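Local coordinates for hypothetical zinc-type alcohol dehydrogenase-like protein in PRE5-FET4 intergenic region (Saccharomyces cerevisiae, PDB 1PIW) that reduces a broad range of aromatic and aliphatic aldehydes to alcohols with NADPH, as a zinc-dependent, medium-chain alcohol dehydrogenase, at residues D235-V249 against I261-I275. Numbering follows the deposited sequence.
Sequences DWGEKYFDTFDLIVV and IMPKAMKVGGRIVSI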
# COMPACT_ATOMS: atom_id res chain seq x y z
N ASP A 235 -6.80 3.95 -21.79
CA ASP A 235 -6.60 2.96 -20.73
C ASP A 235 -5.14 2.57 -20.77
O ASP A 235 -4.76 1.53 -21.33
CB ASP A 235 -7.48 1.72 -20.93
CG ASP A 235 -7.68 0.94 -19.62
OD1 ASP A 235 -6.67 0.57 -18.98
OD2 ASP A 235 -8.85 0.71 -19.24
N TRP A 236 -4.31 3.42 -20.19
CA TRP A 236 -2.88 3.17 -20.17
C TRP A 236 -2.56 2.05 -19.19
O TRP A 236 -1.55 1.37 -19.33
CB TRP A 236 -2.13 4.43 -19.77
CG TRP A 236 -2.50 4.92 -18.42
CD1 TRP A 236 -3.67 5.50 -18.05
CD2 TRP A 236 -1.67 4.89 -17.25
NE1 TRP A 236 -3.63 5.84 -16.73
CE2 TRP A 236 -2.41 5.49 -16.21
CE3 TRP A 236 -0.38 4.43 -16.99
CZ2 TRP A 236 -1.90 5.63 -14.92
CZ3 TRP A 236 0.13 4.57 -15.71
CH2 TRP A 236 -0.63 5.17 -14.69
N GLY A 237 -3.42 1.87 -18.19
CA GLY A 237 -3.20 0.80 -17.23
C GLY A 237 -3.18 -0.49 -18.03
O GLY A 237 -2.30 -1.33 -17.87
N GLU A 238 -4.17 -0.61 -18.90
CA GLU A 238 -4.33 -1.76 -19.77
C GLU A 238 -3.11 -1.89 -20.67
O GLU A 238 -2.55 -2.98 -20.82
CB GLU A 238 -5.59 -1.55 -20.63
CG GLU A 238 -5.82 -2.55 -21.74
CD GLU A 238 -6.11 -3.93 -21.22
OE1 GLU A 238 -6.94 -4.04 -20.30
OE2 GLU A 238 -5.52 -4.90 -21.75
N LYS A 239 -2.68 -0.77 -21.25
CA LYS A 239 -1.54 -0.76 -22.15
C LYS A 239 -0.16 -0.97 -21.53
O LYS A 239 0.67 -1.67 -22.11
CB LYS A 239 -1.52 0.52 -22.97
CG LYS A 239 -0.34 0.58 -23.95
CD LYS A 239 -0.40 1.81 -24.85
CE LYS A 239 -1.63 1.79 -25.75
NZ LYS A 239 -1.64 2.97 -26.65
N TYR A 240 0.10 -0.36 -20.37
CA TYR A 240 1.40 -0.52 -19.73
C TYR A 240 1.38 -1.58 -18.64
O TYR A 240 2.30 -1.70 -17.83
CB TYR A 240 1.89 0.82 -19.19
CG TYR A 240 2.28 1.75 -20.31
CD1 TYR A 240 1.32 2.45 -21.03
CD2 TYR A 240 3.60 1.85 -20.71
CE1 TYR A 240 1.67 3.24 -22.14
CE2 TYR A 240 3.97 2.62 -21.81
CZ TYR A 240 3.00 3.31 -22.52
OH TYR A 240 3.38 4.05 -23.61
N PHE A 241 0.32 -2.37 -18.67
CA PHE A 241 0.10 -3.48 -17.75
C PHE A 241 1.42 -4.08 -17.24
O PHE A 241 2.37 -4.24 -18.00
CB PHE A 241 -0.71 -4.54 -18.49
CG PHE A 241 -1.03 -5.75 -17.66
CD1 PHE A 241 -2.21 -5.81 -16.93
CD2 PHE A 241 -0.13 -6.82 -17.60
CE1 PHE A 241 -2.50 -6.92 -16.14
CE2 PHE A 241 -0.41 -7.93 -16.82
CZ PHE A 241 -1.59 -7.99 -16.09
N ASP A 242 1.44 -4.40 -15.95
CA ASP A 242 2.59 -5.04 -15.27
C ASP A 242 3.98 -4.50 -15.63
O ASP A 242 4.87 -5.26 -16.00
CB ASP A 242 2.55 -6.55 -15.53
CG ASP A 242 3.46 -7.34 -14.59
OD1 ASP A 242 3.18 -7.40 -13.38
OD2 ASP A 242 4.46 -7.91 -15.07
N THR A 243 4.18 -3.19 -15.48
CA THR A 243 5.48 -2.60 -15.80
C THR A 243 6.18 -1.82 -14.67
O THR A 243 7.41 -1.87 -14.54
CB THR A 243 5.37 -1.66 -17.00
OG1 THR A 243 6.63 -1.03 -17.25
CG2 THR A 243 4.35 -0.58 -16.72
N PHE A 244 5.39 -1.12 -13.86
CA PHE A 244 5.92 -0.28 -12.78
C PHE A 244 6.14 -0.89 -11.41
O PHE A 244 5.28 -1.59 -10.88
CB PHE A 244 5.03 0.95 -12.60
CG PHE A 244 4.98 1.84 -13.80
CD1 PHE A 244 6.11 2.56 -14.17
CD2 PHE A 244 3.84 1.93 -14.57
CE1 PHE A 244 6.09 3.35 -15.30
CE2 PHE A 244 3.81 2.72 -15.69
CZ PHE A 244 4.94 3.44 -16.06
N ASP A 245 7.29 -0.58 -10.82
CA ASP A 245 7.61 -1.04 -9.49
C ASP A 245 7.00 -0.06 -8.50
O ASP A 245 6.38 -0.45 -7.51
CB ASP A 245 9.12 -1.05 -9.25
CG ASP A 245 9.79 -2.23 -9.86
OD1 ASP A 245 9.19 -3.32 -9.79
OD2 ASP A 245 10.92 -2.08 -10.38
N LEU A 246 7.18 1.22 -8.80
CA LEU A 246 6.70 2.29 -7.94
C LEU A 246 6.19 3.47 -8.76
O LEU A 246 6.77 3.82 -9.78
CB LEU A 246 7.85 2.76 -7.06
CG LEU A 246 7.71 4.12 -6.41
CD1 LEU A 246 6.79 3.99 -5.22
CD2 LEU A 246 9.06 4.63 -5.98
N ILE A 247 5.09 4.07 -8.32
CA ILE A 247 4.53 5.24 -8.99
C ILE A 247 4.25 6.28 -7.91
O ILE A 247 3.64 5.97 -6.89
CB ILE A 247 3.20 4.92 -9.70
CG1 ILE A 247 3.47 4.19 -11.01
CG2 ILE A 247 2.45 6.20 -10.01
CD1 ILE A 247 2.22 3.94 -11.81
N VAL A 248 4.71 7.51 -8.13
CA VAL A 248 4.50 8.58 -7.17
C VAL A 248 3.55 9.59 -7.80
O VAL A 248 3.81 10.09 -8.89
CB VAL A 248 5.83 9.29 -6.81
CG1 VAL A 248 5.57 10.43 -5.87
CG2 VAL A 248 6.77 8.32 -6.17
N VAL A 249 2.44 9.86 -7.13
CA VAL A 249 1.46 10.82 -7.64
C VAL A 249 1.76 12.18 -7.03
O VAL A 249 1.71 12.34 -5.82
CB VAL A 249 0.03 10.40 -7.29
CG1 VAL A 249 -0.97 11.36 -7.93
CG2 VAL A 249 -0.22 8.98 -7.77
N ILE A 261 -7.40 2.36 -12.74
CA ILE A 261 -6.62 1.87 -13.86
C ILE A 261 -5.17 1.71 -13.44
O ILE A 261 -4.58 0.64 -13.59
CB ILE A 261 -6.67 2.87 -15.05
CG1 ILE A 261 -8.11 3.29 -15.31
CG2 ILE A 261 -6.08 2.22 -16.31
CD1 ILE A 261 -8.24 4.35 -16.37
N MET A 262 -4.62 2.78 -12.88
CA MET A 262 -3.23 2.79 -12.47
C MET A 262 -2.67 1.46 -11.98
O MET A 262 -1.58 1.04 -12.39
CB MET A 262 -3.02 3.85 -11.39
CG MET A 262 -1.61 4.36 -11.36
SD MET A 262 -1.39 5.50 -10.02
CE MET A 262 -2.17 7.00 -10.63
N PRO A 263 -3.40 0.76 -11.10
CA PRO A 263 -2.92 -0.53 -10.59
C PRO A 263 -2.43 -1.52 -11.65
O PRO A 263 -1.41 -2.19 -11.46
CB PRO A 263 -4.12 -1.04 -9.81
CG PRO A 263 -4.68 0.25 -9.23
CD PRO A 263 -4.66 1.15 -10.44
N LYS A 264 -3.14 -1.60 -12.77
CA LYS A 264 -2.78 -2.50 -13.87
C LYS A 264 -1.32 -2.37 -14.32
O LYS A 264 -0.67 -3.38 -14.60
CB LYS A 264 -3.65 -2.24 -15.10
CG LYS A 264 -5.14 -2.49 -14.97
CD LYS A 264 -5.76 -2.38 -16.36
CE LYS A 264 -7.27 -2.58 -16.37
NZ LYS A 264 -7.99 -1.47 -15.66
N ALA A 265 -0.81 -1.15 -14.41
CA ALA A 265 0.57 -0.94 -14.85
C ALA A 265 1.56 -1.30 -13.77
O ALA A 265 2.77 -1.21 -13.98
CB ALA A 265 0.77 0.50 -15.26
N MET A 266 1.04 -1.69 -12.61
CA MET A 266 1.88 -2.05 -11.46
C MET A 266 2.26 -3.52 -11.42
O MET A 266 1.42 -4.41 -11.56
CB MET A 266 1.18 -1.67 -10.15
CG MET A 266 0.81 -0.21 -10.04
SD MET A 266 2.24 0.85 -10.33
CE MET A 266 3.23 0.50 -8.88
N LYS A 267 3.55 -3.77 -11.24
CA LYS A 267 4.05 -5.13 -11.16
C LYS A 267 3.47 -5.77 -9.91
O LYS A 267 2.92 -5.09 -9.05
CB LYS A 267 5.58 -5.14 -11.07
CG LYS A 267 6.29 -4.74 -12.37
CD LYS A 267 7.76 -4.46 -12.14
CE LYS A 267 8.50 -5.67 -11.60
NZ LYS A 267 9.96 -5.42 -11.35
N VAL A 268 3.55 -7.09 -9.82
CA VAL A 268 3.03 -7.74 -8.63
C VAL A 268 3.93 -7.29 -7.50
O VAL A 268 5.14 -7.52 -7.53
CB VAL A 268 3.07 -9.27 -8.76
CG1 VAL A 268 2.49 -9.91 -7.51
CG2 VAL A 268 2.28 -9.71 -9.97
N GLY A 269 3.34 -6.63 -6.51
CA GLY A 269 4.10 -6.15 -5.38
C GLY A 269 4.43 -4.69 -5.57
O GLY A 269 5.08 -4.08 -4.72
N GLY A 270 3.99 -4.14 -6.69
CA GLY A 270 4.25 -2.74 -6.98
C GLY A 270 3.58 -1.84 -5.97
O GLY A 270 2.66 -2.27 -5.27
N ARG A 271 4.02 -0.60 -5.89
CA ARG A 271 3.45 0.32 -4.93
C ARG A 271 3.14 1.70 -5.49
O ARG A 271 3.95 2.30 -6.20
CB ARG A 271 4.38 0.47 -3.72
CG ARG A 271 4.89 -0.84 -3.13
CD ARG A 271 5.72 -0.56 -1.89
NE ARG A 271 6.51 -1.72 -1.47
CZ ARG A 271 7.35 -1.71 -0.43
NH1 ARG A 271 7.52 -0.61 0.30
NH2 ARG A 271 8.05 -2.79 -0.14
N ILE A 272 1.97 2.20 -5.13
CA ILE A 272 1.52 3.51 -5.54
C ILE A 272 1.55 4.40 -4.31
O ILE A 272 0.91 4.11 -3.30
CB ILE A 272 0.08 3.43 -6.12
CG1 ILE A 272 0.06 2.42 -7.26
CG2 ILE A 272 -0.36 4.80 -6.61
CD1 ILE A 272 -1.22 2.37 -8.06
N VAL A 273 2.33 5.46 -4.38
CA VAL A 273 2.43 6.40 -3.28
C VAL A 273 2.08 7.78 -3.79
O VAL A 273 2.77 8.34 -4.64
CB VAL A 273 3.84 6.45 -2.69
CG1 VAL A 273 3.89 7.49 -1.58
CG2 VAL A 273 4.21 5.11 -2.14
N SER A 274 0.99 8.32 -3.27
CA SER A 274 0.51 9.63 -3.65
C SER A 274 1.17 10.62 -2.71
O SER A 274 1.31 10.38 -1.51
CB SER A 274 -0.99 9.70 -3.50
OG SER A 274 -1.39 11.03 -3.27
N ILE A 275 1.58 11.74 -3.28
CA ILE A 275 2.27 12.78 -2.53
C ILE A 275 1.42 14.03 -2.31
O ILE A 275 1.76 14.88 -1.49
CB ILE A 275 3.58 13.12 -3.28
CG1 ILE A 275 4.76 12.57 -2.48
CG2 ILE A 275 3.64 14.61 -3.64
CD1 ILE A 275 4.65 12.76 -0.98
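Ile247 lays its CD1 methyl against the sulfur of Met266, 3.4 Å from SD, while its CG2 branch faces SD of Met262. With CG1 anti to its carbonyl carbon (chi1 -77°), the isoleucine directs CD1 between the two methionines, whose unbranched, flexible chains adapt to such a branched neighbour. Met266 also sets SD beside CB of Phe244. Met262 runs alongside the indole of Trp236, with Met262 CG 3.6 Å from Trp236 CH2. Its CE reaches on to CG2 of Val249. Ala265, with only a methyl, sets CB at the edge of the Phe244 ring, in its plane, 3.5 Å from CD2. Gly237, with no side chain, lets the short helix 236-239 lie close to Ile261 and Lys264.

The backbones pair as parallel strands, 246-249 beside 270-274. Ile247 gives its N-H to Arg271 O and its O accepts from Val273 N (2.9 Å), a ladder that ends with Ile275 N on Val249 O. Upstream, Ala265 O takes two donors: Phe244 N, nearly along the C=O axis, and Thr243 N, well above the carbonyl plane. Beside the type II turn 267-270, Lys267 bends at chi3 to bring NZ 2.7 Å from Asp245 OD1, on its syn lone pair, a salt bridge between two partly exposed side chains; OD2 accepts from Lys182 N. Asp242 instead pairs with Arg105 of the second subunit.

Strands 244-249 and 270-274 are neighbours in the six-stranded parallel Rossmann sheet, and Ile275, an NADP-binding residue, lies beside the cofactor. Strand 182-186 flanks 244-249 and meets Ile247, Val249 and Met262 through Val186, whereas helix 161-174 packs on Leu246 and Val248 from the other face.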